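Local coordinates for A-type flavoprotein (Giardia intestinalis, PDB 2Q9U) that scavenges molecular oxygen as a flavodiiron protein, probably passing electrons from a flavin mononucleotide to a mu-oxo-diiron centre, at residues Gln256-Val261 with Gly285-Leu290; Ala281-Cys286 with Ala395-Gly400. All coordinates share one frame; numbering follows the deposited sequence.

Interaction 1. Residues Gln256-Val261 with Gly285-Leu290; sequences QKKVTV and GCETVL
Strands 258-261 and 287-290 run side by side in the same direction, their axes 4.7 Å apart at an angle of 13°, with Lys258, Val259, Thr260 and Val261 facing Glu287, Thr288, Val289 and Leu290 in turn. Four backbone bonds fix this parallel register: Glu287 N to Lys257 O, Val259 N to Glu287 O, Val289 N to Val259 O and Val261 N to Val289 O. The first is the most bent, 142° at the hydrogen, where Lys257 sits at the centre of an inverse gamma turn.

Lys258, Glu287, Thr260 and Val289 share one sheet face. Lys258 and Glu287 lie alongside each other as extended chains, both with CG anti to the backbone N (chi1 172° in Lys258), which brings Lys258 CD to 3.8 Å from Glu287 OE1. Farther out, Lys258 CE passes over Val289 CG2 at 3.9 Å. The charged ends stop short of a salt bridge, NZ of Lys258 being 4.5 Å from OE1 of Glu287; a water between them accepts from the ammonium and donates to the carboxylate. Thr260 OG1 lies 4.0 Å from Val289 CB and is hydrogen-bonded to Ser308.

On the other face, Val259 CG2 meets Cys286 SG at 4.1 Å; helix 386-409 covers Val259 and Cys286, while helix 269-283 covers Thr288. The two strands belong to the beta-alpha-beta unit 258-263, 269-283, 287-292 of the flavodoxin-like domain, and Thr288 N is hydrogen-bonded to Ser180 OG of the second subunit. Backbone bonds thus set the register, while the ammonium of the buried Lys258 pairs directly with Asp307 and bonds to His304 ND1; its link to Glu287 runs through one water, the opposite charges being near enough to attract but not to pair directly.

Interaction 2. Residues Ala281-Cys286 with Ala395-Gly400; sequences ARSTGC and AGVDLG. With NO3 (nitrate ion), chain E.
Ala281 packs against Gly396 where two helices of the flavodoxin-like alpha/beta domain, 269-283 and 386-409, come together on one side of the parallel sheet. Its CA lies 3.3 Å from Gly396 O in a CA-H...O contact, and its methyl group rests near the same carbonyl. Gly396 and Gly400 present bare backbone here: the CA atoms of Ala281 and Gly400 are only 4.4 Å apart, and Thr284 OG1 fills the space beside Gly400 CA, 3.5 Å from it.

Arg282 leads away from helix 386-409. Its NH2 donates to O1 of a nitrate ion, probably from the crystallisation liquor, at 3.0 Å and 153° at the hydrogen; the nitrate nitrogen lies in the guanidinium plane, at its edge. NE and NH1 bond respectively to Ser180 O and Gln9 OE1 of the second subunit.

Ser283 OG, already bonded to Gly280 O, touches Val397 CG2 at 3.6 Å. Thr284 makes the main side-chain contact: its chi1 of 67° turns OG1 back over the helix end to donate to Ala281 O at 2.6 Å, within the carbonyl plane. That oxygen also accepts from Thr284 N, so two donors of one residue grip it. The same rotation directs CG2 across Val397, 3.3 Å from its carbonyl O. Gly285 is the first residue to leave helical angles (phi 100°), with two bonds back into the last turn, one of them Gly285 N to Arg282 O, a Schellman motif. Beyond it, Cys286 SG completes the contact 3.6 Å from Gly400 O.

From the N-terminal side, strand 258-263 leads into helix 269-283 and then strand 287-292, so interaction 1 closes a short beta-alpha-beta loop with 23 residues between its segments. Interaction 2 starts within that loop, at the end of the helix, and reaches 108 residues onward to helix 386-409; the two closures overlap at Gly285 and Cys286 instead of lying one within the other. Interactions 1 and 2 lie about 8 Å apart, centre to centre. Thr288 CG2 packs 3.7 Å from Ala281 CB, and Val259 CG1 lies 3.7 Å from Leu399 CD2. Together they tie the two strands to both helices, and both contacts also touch the second subunit.

Interaction 1. Residues Gln256-Val261 with Gly285-Leu290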
ATOM      1  N   GLN A 256      11.243 -28.995   4.315  1.00 15.93           N
ATOM      2  CA  GLN A 256      10.303 -29.745   3.502  1.00 14.95           C
ATOM      3  C   GLN A 256      10.926 -30.011   2.133  1.00 14.62           C
ATOM      4  O   GLN A 256      11.933 -29.386   1.783  1.00 14.28           O
ATOM      5  CB  GLN A 256       8.993 -28.966   3.346  1.00 15.51           C
ATOM      6  CG  GLN A 256       8.310 -28.585   4.658  1.00 17.21           C
ATOM      7  CD  GLN A 256       7.578 -29.746   5.319  1.00 23.64           C
ATOM      8  OE1 GLN A 256       7.695 -30.905   4.899  1.00 23.59           O
ATOM      9  NE2 GLN A 256       6.801 -29.431   6.359  1.00 25.29           N
ATOM     10  N   LYS A 257      10.342 -30.941   1.375  1.00 13.07           N
ATOM     11  CA  LYS A 257      10.721 -31.160  -0.011  1.00 14.14           C
ATOM     12  C   LYS A 257      10.081 -29.987  -0.771  1.00 12.52           C
ATOM     13  O   LYS A 257       8.955 -30.086  -1.274  1.00 13.06           O
ATOM     14  CB  LYS A 257      10.180 -32.506  -0.514  1.00 14.55           C
ATOM     15  CG  LYS A 257      10.823 -33.737   0.147  1.00 16.80           C
ATOM     16  CD  LYS A 257      10.258 -35.023  -0.481  1.00 17.73           C
ATOM     17  CE  LYS A 257      10.632 -36.272   0.315  1.00 24.73           C
ATOM     18  NZ  LYS A 257       9.987 -37.512  -0.248  1.00 28.64           N
ATOM     19  N   LYS A 258      10.790 -28.862  -0.768  1.00 11.47           N
ATOM     20  CA  LYS A 258      10.197 -27.568  -1.143  1.00 11.17           C
ATOM     21  C   LYS A 258      11.329 -26.688  -1.664  1.00 10.77           C
ATOM     22  O   LYS A 258      12.416 -26.629  -1.067  1.00 10.68           O
ATOM     23  CB  LYS A 258       9.486 -26.917   0.071  1.00 11.44           C
ATOM     24  CG  LYS A 258       8.983 -25.435  -0.175  1.00 11.23           C
ATOM     25  CD  LYS A 258       8.343 -24.901   1.098  1.00 11.75           C
ATOM     26  CE  LYS A 258       8.030 -23.393   1.015  1.00 11.80           C
ATOM     27  NZ  LYS A 258       7.265 -23.055   2.294  1.00 11.42           N
ATOM     28  N   VAL A 259      11.062 -26.048  -2.799  1.00  9.93           N
ATOM     29  CA  VAL A 259      11.959 -25.076  -3.384  1.00  9.89           C
ATOM     30  C   VAL A 259      11.238 -23.720  -3.413  1.00  9.58           C
ATOM     31  O   VAL A 259      10.085 -23.648  -3.840  1.00  9.82           O
ATOM     32  CB  VAL A 259      12.352 -25.484  -4.816  1.00  8.91           C
ATOM     33  CG1 VAL A 259      13.297 -24.405  -5.449  1.00 10.14           C
ATOM     34  CG2 VAL A 259      13.048 -26.841  -4.794  1.00  9.50           C
ATOM     35  N   THR A 260      11.900 -22.681  -2.908  1.00  9.76           N
ATOM     36  CA  THR A 260      11.384 -21.287  -3.039  1.00 10.41           C
ATOM     37  C   THR A 260      12.295 -20.432  -3.924  1.00 10.51           C
ATOM     38  O   THR A 260      13.516 -20.427  -3.712  1.00  9.11           O
ATOM     39  CB  THR A 260      11.232 -20.607  -1.667  1.00 10.52           C
ATOM     40  OG1 THR A 260      10.319 -21.370  -0.871  1.00 10.63           O
ATOM     41  CG2 THR A 260      10.690 -19.128  -1.806  1.00  9.96           C
ATOM     42  N   VAL A 261      11.704 -19.700  -4.888  1.00 10.57           N
ATOM     43  CA  VAL A 261      12.458 -18.753  -5.707  1.00 10.98           C
ATOM     44  C   VAL A 261      12.071 -17.327  -5.277  1.00 10.35           C
ATOM     45  O   VAL A 261      10.887 -17.016  -5.167  1.00 10.91           O
ATOM     46  CB  VAL A 261      12.204 -18.937  -7.214  1.00 11.56           C
ATOM     47  CG1 VAL A 261      13.055 -17.938  -8.015  1.00 13.02           C
ATOM     48  CG2 VAL A 261      12.563 -20.368  -7.618  1.00 13.95           C
ATOM     49  N   GLY A 285       8.823 -33.606  -7.499  1.00 15.57           N
ATOM     50  CA  GLY A 285       7.881 -33.869  -6.436  1.00 15.73           C
ATOM     51  C   GLY A 285       7.969 -32.823  -5.321  1.00 15.92           C
ATOM     52  O   GLY A 285       7.282 -32.943  -4.308  1.00 16.73           O
ATOM     53  N   CYS A 286       8.805 -31.805  -5.488  1.00 14.01           N
ATOM     54  CA  CYS A 286       8.840 -30.711  -4.509  1.00 14.48           C
ATOM     55  C   CYS A 286       7.653 -29.768  -4.656  1.00 13.79           C
ATOM     56  O   CYS A 286       7.146 -29.547  -5.761  1.00 13.48           O
ATOM     57  CB  CYS A 286      10.117 -29.878  -4.663  1.00 14.52           C
ATOM     58  SG  CYS A 286      11.625 -30.677  -4.151  1.00 17.01           S
ATOM     59  N   GLU A 287       7.186 -29.229  -3.530  1.00 13.53           N
ATOM     60  CA  GLU A 287       6.404 -27.991  -3.563  1.00 12.71           C
ATOM     61  C   GLU A 287       7.316 -26.866  -4.081  1.00 12.04           C
ATOM     62  O   GLU A 287       8.537 -26.862  -3.821  1.00 11.79           O
ATOM     63  CB  GLU A 287       5.900 -27.597  -2.165  1.00 13.87           C
ATOM     64  CG  GLU A 287       4.978 -26.364  -2.274  1.00 15.09           C
ATOM     65  CD  GLU A 287       4.401 -25.881  -0.976  1.00 19.67           C
ATOM     66  OE1 GLU A 287       4.933 -26.245   0.096  1.00 21.36           O
ATOM     67  OE2 GLU A 287       3.416 -25.109  -1.053  1.00 22.40           O
ATOM     68  N   THR A 288       6.731 -25.926  -4.833  1.00 11.47           N
ATOM     69  CA  THR A 288       7.475 -24.784  -5.359  1.00 11.23           C
ATOM     70  C   THR A 288       6.679 -23.509  -5.059  1.00 11.08           C
ATOM     71  O   THR A 288       5.480 -23.471  -5.265  1.00 11.73           O
ATOM     72  CB  THR A 288       7.695 -24.879  -6.890  1.00 11.35           C
ATOM     73  OG1 THR A 288       6.427 -24.886  -7.561  1.00 12.54           O
ATOM     74  CG2 THR A 288       8.483 -26.144  -7.256  1.00 11.59           C
ATOM     75  N   VAL A 289       7.370 -22.496  -4.549  1.00 11.69           N
ATOM     76  CA  VAL A 289       6.786 -21.197  -4.224  1.00 11.22           C
ATOM     77  C   VAL A 289       7.632 -20.149  -4.959  1.00 11.77           C
ATOM     78  O   VAL A 289       8.856 -20.181  -4.909  1.00 11.03           O
ATOM     79  CB  VAL A 289       6.797 -20.963  -2.662  1.00 11.47           C
ATOM     80  CG1 VAL A 289       6.367 -19.524  -2.291  1.00 11.92           C
ATOM     81  CG2 VAL A 289       5.902 -21.982  -1.953  1.00 11.18           C
ATOM     82  N   LEU A 290       6.968 -19.239  -5.668  1.00 11.50           N
ATOM     83  CA  LEU A 290       7.642 -18.105  -6.270  1.00 12.35           C
ATOM     84  C   LEU A 290       7.234 -16.848  -5.528  1.00 11.76           C
ATOM     85  O   LEU A 290       6.034 -16.577  -5.381  1.00 12.22           O
ATOM     86  CB  LEU A 290       7.264 -18.002  -7.766  1.00 12.10           C
ATOM     87  CG  LEU A 290       7.856 -16.820  -8.582  1.00 15.39           C
ATOM     88  CD1 LEU A 290       8.010 -17.263 -10.005  1.00 16.88           C
ATOM     89  CD2 LEU A 290       6.997 -15.550  -8.530  1.00 18.63           C
TER
HETATM   90  O   HOH W   1       6.273 -32.166  -1.956  1.00 41.62           O
HETATM   91  O   HOH W   2       4.839 -24.507   2.126  1.00 26.39           O

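Interaction 2. Residues Ala281-Cys286 with Ala395-Gly400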
ATOM      1  N   ALA A 281      11.700 -27.791 -10.837  1.00 13.78           N
ATOM      2  CA  ALA A 281      11.719 -28.202  -9.439  1.00 13.65           C
ATOM      3  C   ALA A 281      10.472 -29.019  -9.068  1.00 14.00           C
ATOM      4  O   ALA A 281      10.568 -30.008  -8.317  1.00 14.06           O
ATOM      5  CB  ALA A 281      11.905 -26.980  -8.507  1.00 14.48           C
ATOM      6  N   ARG A 282       9.325 -28.624  -9.622  1.00 13.17           N
ATOM      7  CA  ARG A 282       8.051 -29.241  -9.310  1.00 13.27           C
ATOM      8  C   ARG A 282       8.037 -30.687  -9.824  1.00 13.95           C
ATOM      9  O   ARG A 282       7.462 -31.580  -9.190  1.00 13.79           O
ATOM     10  CB  ARG A 282       6.888 -28.453  -9.931  1.00 12.34           C
ATOM     11  CG  ARG A 282       5.525 -28.868  -9.352  1.00 14.05           C
ATOM     12  CD  ARG A 282       4.329 -28.410 -10.175  1.00 11.55           C
ATOM     13  NE  ARG A 282       3.079 -28.886  -9.553  1.00 11.80           N
ATOM     14  CZ  ARG A 282       2.558 -30.098  -9.703  1.00 12.97           C
ATOM     15  NH1 ARG A 282       3.154 -30.995 -10.491  1.00 13.03           N
ATOM     16  NH2 ARG A 282       1.414 -30.411  -9.077  1.00 11.45           N
ATOM     17  N   SER A 283       8.676 -30.899 -10.971  1.00 14.22           N
ATOM     18  CA  SER A 283       8.752 -32.245 -11.594  1.00 14.06           C
ATOM     19  C   SER A 283       9.401 -33.307 -10.695  1.00 15.04           C
ATOM     20  O   SER A 283       9.170 -34.506 -10.889  1.00 14.99           O
ATOM     21  CB  SER A 283       9.496 -32.191 -12.927  1.00 12.63           C
ATOM     22  OG  SER A 283      10.908 -32.040 -12.738  1.00 14.21           O
ATOM     23  N   THR A 284      10.216 -32.864  -9.746  1.00 15.36           N
ATOM     24  CA  THR A 284      10.871 -33.779  -8.778  1.00 16.07           C
ATOM     25  C   THR A 284       9.987 -34.235  -7.619  1.00 15.85           C
ATOM     26  O   THR A 284      10.375 -35.131  -6.842  1.00 16.07           O
ATOM     27  CB  THR A 284      12.158 -33.169  -8.164  1.00 16.20           C
ATOM     28  OG1 THR A 284      11.831 -32.034  -7.326  1.00 15.94           O
ATOM     29  CG2 THR A 284      13.121 -32.778  -9.226  1.00 15.75           C
ATOM     30  N   GLY A 285       8.823 -33.606  -7.499  1.00 15.57           N
ATOM     31  CA  GLY A 285       7.881 -33.869  -6.436  1.00 15.73           C
ATOM     32  C   GLY A 285       7.969 -32.823  -5.321  1.00 15.92           C
ATOM     33  O   GLY A 285       7.282 -32.943  -4.308  1.00 16.73           O
ATOM     34  N   CYS A 286       8.805 -31.805  -5.488  1.00 14.01           N
ATOM     35  CA  CYS A 286       8.840 -30.711  -4.509  1.00 14.48           C
ATOM     36  C   CYS A 286       7.653 -29.768  -4.656  1.00 13.79           C
ATOM     37  O   CYS A 286       7.146 -29.547  -5.761  1.00 13.48           O
ATOM     38  CB  CYS A 286      10.117 -29.878  -4.663  1.00 14.52           C
ATOM     39  SG  CYS A 286      11.625 -30.677  -4.151  1.00 17.01           S
ATOM     40  N   ALA A 395      17.983 -26.751 -14.697  1.00 13.80           N
ATOM     41  CA  ALA A 395      18.548 -26.248 -13.450  1.00 13.56           C
ATOM     42  C   ALA A 395      17.567 -26.434 -12.283  1.00 13.66           C
ATOM     43  O   ALA A 395      17.992 -26.707 -11.159  1.00 13.65           O
ATOM     44  CB  ALA A 395      18.981 -24.807 -13.587  1.00 13.71           C
ATOM     45  N   GLY A 396      16.266 -26.315 -12.562  1.00 14.12           N
ATOM     46  CA  GLY A 396      15.222 -26.527 -11.550  1.00 13.99           C
ATOM     47  C   GLY A 396      15.089 -27.985 -11.139  1.00 14.64           C
ATOM     48  O   GLY A 396      14.940 -28.296  -9.965  1.00 14.04           O
ATOM     49  N   VAL A 397      15.146 -28.887 -12.109  1.00 14.69           N
ATOM     50  CA  VAL A 397      15.095 -30.311 -11.802  1.00 15.55           C
ATOM     51  C   VAL A 397      16.211 -30.613 -10.808  1.00 15.54           C
ATOM     52  O   VAL A 397      15.971 -31.260  -9.782  1.00 16.21           O
ATOM     53  CB  VAL A 397      15.242 -31.216 -13.072  1.00 15.21           C
ATOM     54  CG1 VAL A 397      15.240 -32.736 -12.671  1.00 15.36           C
ATOM     55  CG2 VAL A 397      14.126 -30.965 -14.053  1.00 16.06           C
ATOM     56  N   ASP A 398      17.422 -30.129 -11.111  1.00 15.42           N
ATOM     57  CA  ASP A 398      18.614 -30.395 -10.312  1.00 15.50           C
ATOM     58  C   ASP A 398      18.471 -29.760  -8.925  1.00 15.73           C
ATOM     59  O   ASP A 398      18.881 -30.340  -7.912  1.00 15.18           O
ATOM     60  CB  ASP A 398      19.874 -29.841 -11.017  1.00 15.62           C
ATOM     61  CG  ASP A 398      21.145 -29.914 -10.129  1.00 18.13           C
ATOM     62  OD1 ASP A 398      21.678 -31.021  -9.889  1.00 21.00           O
ATOM     63  OD2 ASP A 398      21.632 -28.874  -9.670  1.00 19.80           O
ATOM     64  N   LEU A 399      17.902 -28.556  -8.889  1.00 14.95           N
ATOM     65  CA  LEU A 399      17.685 -27.880  -7.615  1.00 13.93           C
ATOM     66  C   LEU A 399      16.701 -28.631  -6.725  1.00 13.31           C
ATOM     67  O   LEU A 399      16.899 -28.706  -5.495  1.00 13.99           O
ATOM     68  CB  LEU A 399      17.220 -26.432  -7.844  1.00 14.57           C
ATOM     69  CG  LEU A 399      17.056 -25.514  -6.620  1.00 12.68           C
ATOM     70  CD1 LEU A 399      18.351 -25.367  -5.826  1.00 14.22           C
ATOM     71  CD2 LEU A 399      16.572 -24.134  -7.091  1.00 13.20           C
ATOM     72  N   GLY A 400      15.640 -29.154  -7.344  1.00 13.11           N
ATOM     73  CA  GLY A 400      14.625 -29.967  -6.670  1.00 12.24           C
ATOM     74  C   GLY A 400      15.231 -31.248  -6.092  1.00 12.52           C
ATOM     75  O   GLY A 400      14.982 -31.611  -4.929  1.00 11.14           O
TER
HETATM   76  N   NO3 E 503       0.226 -33.532 -10.144  1.00 36.45           N
HETATM   77  O1  NO3 E 503       1.065 -33.407  -9.027  1.00 35.32           O
HETATM   78  O2  NO3 E 503      -1.150 -33.255 -10.037  1.00 35.24           O
HETATM   79  O3  NO3 E 503       0.805 -33.916 -11.363  1.00 37.94           O